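Side-chain contacts in ABC-type branched-chain amino acid transport systems periplasmic component-like protein (Thermomonospora curvata, PDB 4N03), which probably serves as the solute-binding component of an ABC transporter for fatty acids, and is seen here holding palmitic acid in its cleft: residues Gly44-Leu49 and His82-Gln87; Lys51-Ala56 and Ile103-Gly108; Gly178-Ser183 and Leu227-Pro232. One frame throughout, in Å; residues are numbered along the deposited sequence. Where two conformers were deposited one is given.

Overall arrangement
From the N terminus, strand 33-40 runs into the turn 44-49, which interaction 1 joins to residues 82-87 beyond strand 74-81, closing a loop of 32 residues. Interaction 2 starts just after it, at Lys51 in the same helix 47-66, and reaches ahead over 46 residues to strand 103-107, so the two contacts cross along the chain. They also touch in space, through His82 with Leu107 and Tyr84 with Leu107. Together they tie up the first alpha/beta lobe. Interaction 3 follows in series in the second lobe, closing a loop of 43 residues where helix 179-195 meets the end of strand 225-229. Tyr46 of interaction 1 reaches Tyr180 and Ala230 of interaction 3, and all three contacts touch the palmitic acid.

Interaction 1 of 3, residues Gly44-Leu49 and His82-Gln87; sequences GVYAPL and HGYDPQ. With PLM (palmitic acid), chain B.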
loop_
_atom_site.group_PDB
_atom_site.type_symbol
_atom_site.label_atom_id
_atom_site.label_comp_id
_atom_site.label_asym_id
_atom_site.label_seq_id
_atom_site.Cartn_x
_atom_site.Cartn_y
_atom_site.Cartn_z
ATOM N N GLY A 44 13.608 -4.294 7.350
ATOM C CA GLY A 44 12.687 -5.028 8.197
ATOM C C GLY A 44 11.795 -5.961 7.455
ATOM O O GLY A 44 12.119 -6.440 6.356
ATOM N N VAL A 45 10.604 -6.204 8.026
ATOM C CA VAL A 45 9.681 -7.175 7.458
ATOM C C VAL A 45 9.257 -6.832 6.021
ATOM O O VAL A 45 8.864 -7.704 5.299
ATOM C CB VAL A 45 8.495 -7.405 8.394
ATOM C CG1 VAL A 45 7.586 -6.208 8.392
ATOM C CG2 VAL A 45 7.692 -8.666 7.981
ATOM N N TYR A 46 9.299 -5.560 5.652
ATOM C CA TYR A 46 8.904 -5.160 4.298
ATOM C C TYR A 46 10.080 -4.864 3.364
ATOM O O TYR A 46 9.851 -4.368 2.285
ATOM C CB TYR A 46 7.917 -3.998 4.337
ATOM C CG TYR A 46 6.594 -4.455 4.869
ATOM C CD1 TYR A 46 5.841 -5.324 4.159
ATOM C CD2 TYR A 46 6.111 -4.044 6.105
ATOM C CE1 TYR A 46 4.624 -5.803 4.617
ATOM C CE2 TYR A 46 4.873 -4.501 6.590
ATOM C CZ TYR A 46 4.144 -5.381 5.848
ATOM O OH TYR A 46 2.918 -5.806 6.262
ATOM N N ALA A 47 11.296 -5.204 3.763
ATOM C CA ALA A 47 12.508 -4.902 2.975
ATOM C C ALA A 47 12.383 -5.073 1.440
ATOM O O ALA A 47 12.699 -4.146 0.736
ATOM C CB ALA A 47 13.694 -5.716 3.493
ATOM N N PRO A 48 11.918 -6.229 0.937
ATOM C CA PRO A 48 11.997 -6.332 -0.538
ATOM C C PRO A 48 10.951 -5.432 -1.208
ATOM O O PRO A 48 11.147 -4.967 -2.327
ATOM C CB PRO A 48 11.653 -7.803 -0.798
ATOM C CG PRO A 48 10.839 -8.233 0.382
ATOM C CD PRO A 48 11.484 -7.490 1.544
ATOM N N LEU A 49 9.818 -5.212 -0.523
ATOM C CA LEU A 49 8.743 -4.373 -1.074
ATOM C C LEU A 49 9.118 -2.911 -0.971
ATOM O O LEU A 49 8.900 -2.168 -1.927
ATOM C CB LEU A 49 7.406 -4.666 -0.422
ATOM C CG LEU A 49 6.878 -6.071 -0.797
ATOM C CD1 LEU A 49 5.816 -6.492 0.186
ATOM C CD2 LEU A 49 6.306 -6.136 -2.199
ATOM N N HIS A 82 13.490 3.425 7.702
ATOM C CA HIS A 82 13.049 3.345 9.079
ATOM C C HIS A 82 12.964 1.932 9.608
ATOM O O HIS A 82 12.670 1.756 10.799
ATOM C CB HIS A 82 11.727 4.090 9.309
ATOM C CG HIS A 82 10.600 3.656 8.455
ATOM N ND1 HIS A 82 10.153 2.349 8.383
ATOM C CD2 HIS A 82 9.748 4.396 7.696
ATOM C CE1 HIS A 82 9.081 2.312 7.614
ATOM N NE2 HIS A 82 8.830 3.529 7.172
ATOM N N GLY A 83 13.168 0.909 8.773
ATOM C CA GLY A 83 13.231 -0.468 9.217
ATOM C C GLY A 83 11.902 -1.009 9.739
ATOM O O GLY A 83 11.838 -2.006 10.452
ATOM N N TYR A 84 10.800 -0.383 9.349
ATOM C CA TYR A 84 9.461 -0.667 9.903
ATOM C C TYR A 84 9.433 -0.464 11.426
ATOM O O TYR A 84 8.893 -1.285 12.143
ATOM C CB TYR A 84 8.916 -2.043 9.458
ATOM C CG TYR A 84 7.404 -2.125 9.470
ATOM C CD1 TYR A 84 6.658 -1.433 8.566
ATOM C CD2 TYR A 84 6.741 -2.948 10.355
ATOM C CE1 TYR A 84 5.271 -1.468 8.576
ATOM C CE2 TYR A 84 5.348 -3.036 10.348
ATOM C CZ TYR A 84 4.630 -2.291 9.453
ATOM O OH TYR A 84 3.252 -2.380 9.480
ATOM N N ASP A 85 9.959 0.685 11.832
ATOM C CA ASP A 85 9.932 1.118 13.227
ATOM C C ASP A 85 9.465 2.579 13.340
ATOM O O ASP A 85 9.992 3.484 12.676
ATOM C CB ASP A 85 11.318 1.062 13.848
ATOM C CG ASP A 85 11.285 1.565 15.282
ATOM O OD1 ASP A 85 10.707 0.849 16.122
ATOM O OD2 ASP A 85 11.753 2.655 15.537
ATOM N N PRO A 86 8.367 2.837 14.112
ATOM C CA PRO A 86 7.816 4.203 14.183
ATOM C C PRO A 86 8.712 5.276 14.809
ATOM O O PRO A 86 8.791 6.391 14.281
ATOM C CB PRO A 86 6.521 4.044 14.973
ATOM C CG PRO A 86 6.306 2.609 15.191
ATOM C CD PRO A 86 7.527 1.822 14.728
ATOM N N GLN A 87 9.485 4.935 15.836
ATOM C CA GLN A 87 10.395 5.913 16.408
ATOM C C GLN A 87 11.466 6.335 15.398
ATOM O O GLN A 87 11.815 7.502 15.278
ATOM C CB GLN A 87 11.055 5.368 17.631
ATOM C CG GLN A 87 11.835 6.446 18.382
ATOM C CD GLN A 87 12.254 6.076 19.815
ATOM O OE1 GLN A 87 13.239 6.623 20.347
ATOM N NE2 GLN A 87 11.487 5.197 20.461
HETATM C C1 PLM B . 1.194 -1.085 6.987
HETATM O O1 PLM B . 0.181 -0.454 6.585
HETATM O O2 PLM B . 1.871 -0.776 7.992
HETATM C C2 PLM B . 1.739 -2.189 6.110
HETATM C C3 PLM B . 2.616 -1.501 4.975
HETATM C C4 PLM B . 3.047 -2.464 3.893
HETATM C C5 PLM B . 3.921 -1.827 2.868
HETATM C C6 PLM B . 4.354 -2.667 1.647
HETATM C C7 PLM B . 3.371 -2.480 0.499
HETATM C C8 PLM B . 3.566 -3.385 -0.685
HETATM C C9 PLM B . 2.799 -2.997 -1.936
HETATM C CA PLM B . 1.388 -3.617 -2.062
HETATM C CB PLM B . 0.632 -2.873 -3.235
HETATM C CC PLM B . -0.753 -2.339 -2.766
HETATM C CD PLM B . -1.300 -1.200 -3.601
HETATM C CE PLM B . -2.636 -0.609 -3.170
HETATM C CF PLM B . -2.761 0.848 -3.639
HETATM C CG PLM B . -3.276 1.017 -5.058
#
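Tyr46 and Tyr84 meet in the wall of the ligand cleft of a periplasmic-binding-protein fold, where the loops that follow strands 33-40 and 74-81 come together at the C-terminal ends of the strands of a parallel sheet. The rings form a T-shaped (edge-to-face) pair, centroids 5.0 Å apart and planes at 72°. The edge carrying CD2 and CE2 of Tyr46 points at the face of Tyr84, with CE2 of Tyr46 lying 3.6 Å from CZ of Tyr84. With CG of Tyr46 beside its own backbone N and anti to the carbonyl carbon (chi1 -70°), one face of this ring is turned to the palmitic acid. C4 of the ligand sits over the ring centre, and CZ of Tyr46 is 3.7 Å from C4 of the ligand. A tyrosine suits this place because the ring packs on the acyl chain by its face while its hydroxyl reaches Ser256 of the other lobe. Further along the acyl chain, CD1 of Leu49 lies 3.9 Å from C8 of the ligand, an apolar neighbour for an apolar tail.

The loops themselves are close. Gly44 CA is 3.9 Å from Gly83 O, and a beta carbon on Gly44 would run into that carbonyl. Asp41 steadies the type I turn from Gly44 to Ala47 by accepting bonds from the backbone N of Gly44 and of Tyr46. On the other side, the backbone N of Tyr84 donates to ND1 of His82, in the plane of the imidazole but bent, at 135°. The loop thus held directs Tyr84 at the ligand head, also bound by Tyr148 and Ser109. There its hydroxyl donates a short hydrogen bond, OH of Tyr84 to O2 of the palmitic acid, 2.6 Å, with O2 lying at the ring edge and in its plane.

Interaction 2 of 3, residues Lys51-Ala56 and Ile103-Gly108; sequences KSITQA and IPHFLG. With PLM (palmitic acid), chain B.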
loop_
_atom_site.group_PDB
_atom_site.type_symbol
_atom_site.label_atom_id
_atom_site.label_comp_id
_atom_site.label_asym_id
_atom_site.label_seq_id
_atom_site.Cartn_x
_atom_site.Cartn_y
_atom_site.Cartn_z
ATOM N N LYS A 51 12.147 -1.767 -1.129
ATOM C CA LYS A 51 13.113 -1.628 -2.212
ATOM C C LYS A 51 12.434 -1.449 -3.532
ATOM O O LYS A 51 12.804 -0.558 -4.317
ATOM C CB LYS A 51 14.077 -2.802 -2.218
ATOM C CG LYS A 51 15.206 -2.671 -3.219
ATOM C CD LYS A 51 16.151 -3.868 -3.202
ATOM C CE LYS A 51 17.318 -3.631 -4.179
ATOM N NZ LYS A 51 18.289 -4.715 -4.100
ATOM N N SER A 52 11.427 -2.281 -3.832
ATOM C CA SER A 52 10.748 -2.181 -5.101
ATOM C C SER A 52 10.052 -0.853 -5.256
ATOM O O SER A 52 10.091 -0.246 -6.358
ATOM C CB SER A 52 9.743 -3.291 -5.251
ATOM O OG SER A 52 10.357 -4.552 -5.276
ATOM N N ILE A 53 9.336 -0.426 -4.207
ATOM C CA ILE A 53 8.621 0.840 -4.264
ATOM C C ILE A 53 9.583 2.005 -4.529
ATOM O O ILE A 53 9.345 2.866 -5.357
ATOM C CB ILE A 53 7.800 1.064 -2.984
ATOM C CG1 ILE A 53 6.720 -0.005 -2.845
ATOM C CG2 ILE A 53 7.172 2.426 -3.000
ATOM C CD1 ILE A 53 6.151 -0.098 -1.446
ATOM N N THR A 54 10.654 1.995 -3.763
ATOM C CA THR A 54 11.659 3.048 -3.826
ATOM C C THR A 54 12.335 3.094 -5.208
ATOM O O THR A 54 12.502 4.165 -5.774
ATOM C CB THR A 54 12.672 2.862 -2.721
ATOM O OG1 THR A 54 11.989 2.988 -1.486
ATOM C CG2 THR A 54 13.775 3.894 -2.749
ATOM N N GLN A 55 12.682 1.921 -5.719
ATOM C CA GLN A 55 13.301 1.864 -7.026
ATOM C C GLN A 55 12.369 2.261 -8.113
ATOM O O GLN A 55 12.786 2.895 -9.105
ATOM C CB GLN A 55 13.882 0.450 -7.284
ATOM C CG GLN A 55 15.120 0.212 -6.440
ATOM C CD GLN A 55 15.892 -1.060 -6.748
ATOM O OE1 GLN A 55 17.071 -1.163 -6.370
ATOM N NE2 GLN A 55 15.271 -2.021 -7.366
ATOM N N ALA A 56 11.083 1.910 -8.014
ATOM C CA ALA A 56 10.133 2.320 -9.009
ATOM C C ALA A 56 9.901 3.812 -9.044
ATOM O O ALA A 56 9.743 4.405 -10.120
ATOM C CB ALA A 56 8.813 1.572 -8.885
ATOM N N ILE A 103 6.805 14.281 0.565
ATOM C CA ILE A 103 7.212 12.892 0.862
ATOM C C ILE A 103 6.319 11.976 0.051
ATOM O O ILE A 103 5.250 11.550 0.507
ATOM C CB ILE A 103 7.164 12.571 2.344
ATOM C CG1 ILE A 103 8.133 13.482 3.082
ATOM C CG2 ILE A 103 7.511 11.118 2.541
ATOM C CD1 ILE A 103 8.096 13.290 4.594
ATOM N N PRO A 104 6.742 11.642 -1.191
ATOM C CA PRO A 104 5.905 10.806 -2.044
ATOM C C PRO A 104 5.929 9.324 -1.810
ATOM O O PRO A 104 5.228 8.590 -2.466
ATOM C CB PRO A 104 6.420 11.113 -3.437
ATOM C CG PRO A 104 7.871 11.419 -3.230
ATOM C CD PRO A 104 7.838 12.256 -1.977
ATOM N N HIS A 105 6.742 8.880 -0.852
ATOM C CA HIS A 105 6.655 7.507 -0.359
ATOM C C HIS A 105 7.023 7.496 1.096
ATOM O O HIS A 105 8.135 7.827 1.471
ATOM C CB HIS A 105 7.570 6.553 -1.156
ATOM C CG HIS A 105 7.641 5.179 -0.566
ATOM N ND1 HIS A 105 6.528 4.459 -0.211
ATOM C CD2 HIS A 105 8.700 4.397 -0.256
ATOM C CE1 HIS A 105 6.910 3.313 0.321
ATOM N NE2 HIS A 105 8.220 3.236 0.292
ATOM N N PHE A 106 6.063 7.115 1.951
ATOM C CA PHE A 106 6.284 6.932 3.380
ATOM C C PHE A 106 5.642 5.574 3.712
ATOM O O PHE A 106 4.402 5.444 3.732
ATOM C CB PHE A 106 5.618 8.053 4.145
ATOM C CG PHE A 106 6.240 8.312 5.494
ATOM C CD1 PHE A 106 6.642 7.276 6.331
ATOM C CD2 PHE A 106 6.378 9.589 5.946
ATOM C CE1 PHE A 106 7.217 7.550 7.560
ATOM C CE2 PHE A 106 6.972 9.865 7.161
ATOM C CZ PHE A 106 7.384 8.841 7.986
ATOM N N LEU A 107 6.464 4.552 3.915
ATOM C CA LEU A 107 5.949 3.200 4.110
ATOM C C LEU A 107 5.452 3.021 5.546
ATOM O O LEU A 107 6.157 3.336 6.483
ATOM C CB LEU A 107 7.048 2.175 3.841
ATOM C CG LEU A 107 6.571 0.725 3.780
ATOM C CD1 LEU A 107 7.375 -0.026 2.725
ATOM C CD2 LEU A 107 6.671 0.022 5.121
ATOM N N GLY A 108 4.288 2.421 5.689
ATOM C CA GLY A 108 3.866 1.884 6.963
ATOM C C GLY A 108 2.855 2.709 7.743
ATOM O O GLY A 108 3.048 3.899 7.938
HETATM C C1 PLM B . 1.194 -1.085 6.987
HETATM O O1 PLM B . 0.181 -0.454 6.585
HETATM O O2 PLM B . 1.871 -0.776 7.992
HETATM C C2 PLM B . 1.739 -2.189 6.110
HETATM C C3 PLM B . 2.616 -1.501 4.975
HETATM C C4 PLM B . 3.047 -2.464 3.893
HETATM C C5 PLM B . 3.921 -1.827 2.868
HETATM C C6 PLM B . 4.354 -2.667 1.647
HETATM C C7 PLM B . 3.371 -2.480 0.499
HETATM C C8 PLM B . 3.566 -3.385 -0.685
HETATM C C9 PLM B . 2.799 -2.997 -1.936
HETATM C CA PLM B . 1.388 -3.617 -2.062
HETATM C CB PLM B . 0.632 -2.873 -3.235
HETATM C CC PLM B . -0.753 -2.339 -2.766
HETATM C CD PLM B . -1.300 -1.200 -3.601
HETATM C CE PLM B . -2.636 -0.609 -3.170
HETATM C CF PLM B . -2.761 0.848 -3.639
HETATM C CG PLM B . -3.276 1.017 -5.058
#
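Ile53 presses a methyl group squarely onto the imidazole of His105, and this is the tight part of the contact between helix 51-56 and strand 105-107. CG2 of Ile53 stands 3.4 Å from the ring centroid and only 8° off its normal, a CH-pi contact over the centre of the face. Near the rim of the opposite face lies the backbone N of Leu107. A branched isoleucine suits the place: CG2, anti to its backbone N, meets the imidazole, while the other branch sends CD1 on toward the ligand. His105 NE2 is hydrogen-bonded to Thr40, which helps fix the rotation of the ring. Thr54 merely borders it, with OG1 3.8 Å from CD2 of His105; that hydroxyl bonds back to Gly50 O in its own helix.

Toward the cleft the packing is looser. Ile53 CD1 and Leu107 CD1 are 4.3 Å apart, and Leu107 turns to the palmitic acid, its CG 3.8 Å from C5 of the ligand. On the solvent side, exposed Lys51 points away from the strand and forms a salt bridge with Asp305. Helix 51-56 and strand 105-107 run antiparallel, at 176° with axes 10.0 Å apart, as expected where a crossover helix covers a parallel sheet in a Rossmann-like alpha/beta lobe.

Interaction 3 of 3, residues Gly178-Ser183 and Leu227-Pro232; sequences GDYGGS and LLSAGP. With PLM (palmitic acid), chain B.
Tyr180, in helix 179-195, reaches across to the end of strand 225-229 and bonds there to Ala230. Its CG is anti to the backbone N (chi1 160°), which swings the ring out from the helix beneath the head of the palmitic acid; CD2 of Tyr180 lies 3.6 Å from C2 of the ligand, which sits over one ring face. The OH of Tyr180 donates to O of Ala230 at 2.9 Å, approaching at a C=O...donor angle of 127° and tilted 17° from the carbonyl plane; this O lies at the ring edge, in the ring plane. Ser229 offers the ring its CB, 3.8 Å from CE1 of Tyr180, while its OG, beside the backbone N, bonds to His173 and Ser254. Such a small residue suits so close an approach, as does Gly181, whose CA comes within 3.9 Å of Ser229 CB. With a leucine at Tyr180, the Ala230 carbonyl would probably lose this donor and the acyl chain the flat face beneath C2. Segments 178-183 and 227-232 thus meet at the C-terminal end of strand 225-229 in the second lobe, forming one wall of the interlobe binding cleft of the leucine-binding protein family.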
loop_
_atom_site.group_PDB
_atom_site.type_symbol
_atom_site.label_atom_id
_atom_site.label_comp_id
_atom_site.label_asym_id
_atom_site.label_seq_id
_atom_site.Cartn_x
_atom_site.Cartn_y
_atom_site.Cartn_z
ATOM N N GLY A 178 -2.488 -2.665 16.043
ATOM C CA GLY A 178 -2.467 -1.262 15.729
ATOM C C GLY A 178 -3.069 -0.933 14.358
ATOM O O GLY A 178 -3.916 -1.650 13.852
ATOM N N ASP A 179 -2.623 0.169 13.791
ATOM C CA ASP A 179 -3.268 0.808 12.644
ATOM C C ASP A 179 -3.527 -0.057 11.453
ATOM O O ASP A 179 -4.525 0.115 10.749
ATOM C CB ASP A 179 -2.318 1.936 12.066
ATOM C CG ASP A 179 -2.436 3.230 12.770
ATOM O OD1 ASP A 179 -3.196 3.346 13.777
ATOM O OD2 ASP A 179 -1.773 4.165 12.384
ATOM N N TYR A 180 -2.564 -0.920 11.105
ATOM C CA TYR A 180 -2.701 -1.753 9.895
ATOM C C TYR A 180 -3.632 -2.932 10.213
ATOM O O TYR A 180 -4.744 -3.006 9.685
ATOM C CB TYR A 180 -1.312 -2.200 9.397
ATOM C CG TYR A 180 -1.264 -3.393 8.485
ATOM C CD1 TYR A 180 -2.282 -3.739 7.616
ATOM C CD2 TYR A 180 -0.121 -4.175 8.442
ATOM C CE1 TYR A 180 -2.187 -4.841 6.769
ATOM C CE2 TYR A 180 0.009 -5.241 7.570
ATOM C CZ TYR A 180 -1.007 -5.580 6.749
ATOM O OH TYR A 180 -0.910 -6.650 5.868
ATOM N N GLY A 181 -3.197 -3.857 11.055
ATOM C CA GLY A 181 -4.005 -5.030 11.293
ATOM C C GLY A 181 -5.343 -4.721 11.906
ATOM O O GLY A 181 -6.319 -5.375 11.611
ATOM N N GLY A 182 -5.363 -3.704 12.780
ATOM C CA GLY A 182 -6.599 -3.299 13.436
ATOM C C GLY A 182 -7.599 -2.721 12.475
ATOM O O GLY A 182 -8.803 -2.916 12.637
ATOM N N SER A 183 -7.147 -1.993 11.456
ATOM C CA SER A 183 -8.050 -1.487 10.435
ATOM C C SER A 183 -8.616 -2.625 9.610
ATOM O O SER A 183 -9.802 -2.690 9.327
ATOM C CB SER A 183 -7.351 -0.438 9.595
ATOM O OG SER A 183 -8.136 0.031 8.527
ATOM N N LEU A 227 -7.639 -15.280 7.882
ATOM C CA LEU A 227 -7.327 -13.956 7.371
ATOM C C LEU A 227 -6.032 -13.514 8.000
ATOM O O LEU A 227 -5.750 -13.830 9.158
ATOM C CB LEU A 227 -8.445 -12.956 7.685
ATOM C CG LEU A 227 -9.658 -12.991 6.751
ATOM C CD1 LEU A 227 -10.292 -14.348 6.523
ATOM C CD2 LEU A 227 -10.694 -12.000 7.270
ATOM N N LEU A 228 -5.216 -12.812 7.203
ATOM C CA LEU A 228 -3.877 -12.426 7.637
ATOM C C LEU A 228 -3.575 -11.004 7.249
ATOM O O LEU A 228 -3.536 -10.675 6.065
ATOM C CB LEU A 228 -2.820 -13.345 7.051
ATOM C CG LEU A 228 -1.372 -13.059 7.452
ATOM C CD1 LEU A 228 -1.143 -13.208 8.953
ATOM C CD2 LEU A 228 -0.385 -13.932 6.704
ATOM N N SER A 229 -3.257 -10.173 8.227
ATOM C CA SER A 229 -2.770 -8.826 7.998
ATOM C C SER A 229 -1.427 -8.689 8.644
ATOM O O SER A 229 -1.271 -8.423 9.825
ATOM C CB SER A 229 -3.764 -7.792 8.523
ATOM O OG SER A 229 -5.050 -7.996 7.973
ATOM N N ALA A 230 -0.416 -9.000 7.830
ATOM C CA ALA A 230 0.979 -9.079 8.273
ATOM C C ALA A 230 1.827 -8.924 7.008
ATOM O O ALA A 230 1.344 -8.396 5.991
ATOM C CB ALA A 230 1.213 -10.387 8.960
ATOM N N GLY A 231 3.099 -9.300 7.104
ATOM C CA GLY A 231 4.009 -9.180 5.987
ATOM C C GLY A 231 4.361 -10.513 5.420
ATOM O O GLY A 231 3.838 -11.573 5.772
ATOM N N PRO A 232 5.278 -10.504 4.425
ATOM C CA PRO A 232 5.619 -11.722 3.706
ATOM C C PRO A 232 6.113 -12.864 4.591
ATOM O O PRO A 232 5.699 -14.001 4.422
ATOM C CB PRO A 232 6.706 -11.255 2.711
ATOM C CG PRO A 232 6.409 -9.805 2.465
ATOM C CD PRO A 232 5.892 -9.310 3.808
HETATM C C1 PLM B . 1.194 -1.085 6.987
HETATM O O1 PLM B . 0.181 -0.454 6.585
HETATM O O2 PLM B . 1.871 -0.776 7.992
HETATM C C2 PLM B . 1.739 -2.189 6.110
HETATM C C3 PLM B . 2.616 -1.501 4.975
HETATM C C4 PLM B . 3.047 -2.464 3.893
HETATM C C5 PLM B . 3.921 -1.827 2.868
HETATM C C6 PLM B . 4.354 -2.667 1.647
HETATM C C7 PLM B . 3.371 -2.480 0.499
HETATM C C8 PLM B . 3.566 -3.385 -0.685
HETATM C C9 PLM B . 2.799 -2.997 -1.936
HETATM C CA PLM B . 1.388 -3.617 -2.062
HETATM C CB PLM B . 0.632 -2.873 -3.235
HETATM C CC PLM B . -0.753 -2.339 -2.766
HETATM C CD PLM B . -1.300 -1.200 -3.601
HETATM C CE PLM B . -2.636 -0.609 -3.170
HETATM C CF PLM B . -2.761 0.848 -3.639
HETATM C CG PLM B . -3.276 1.017 -5.058
#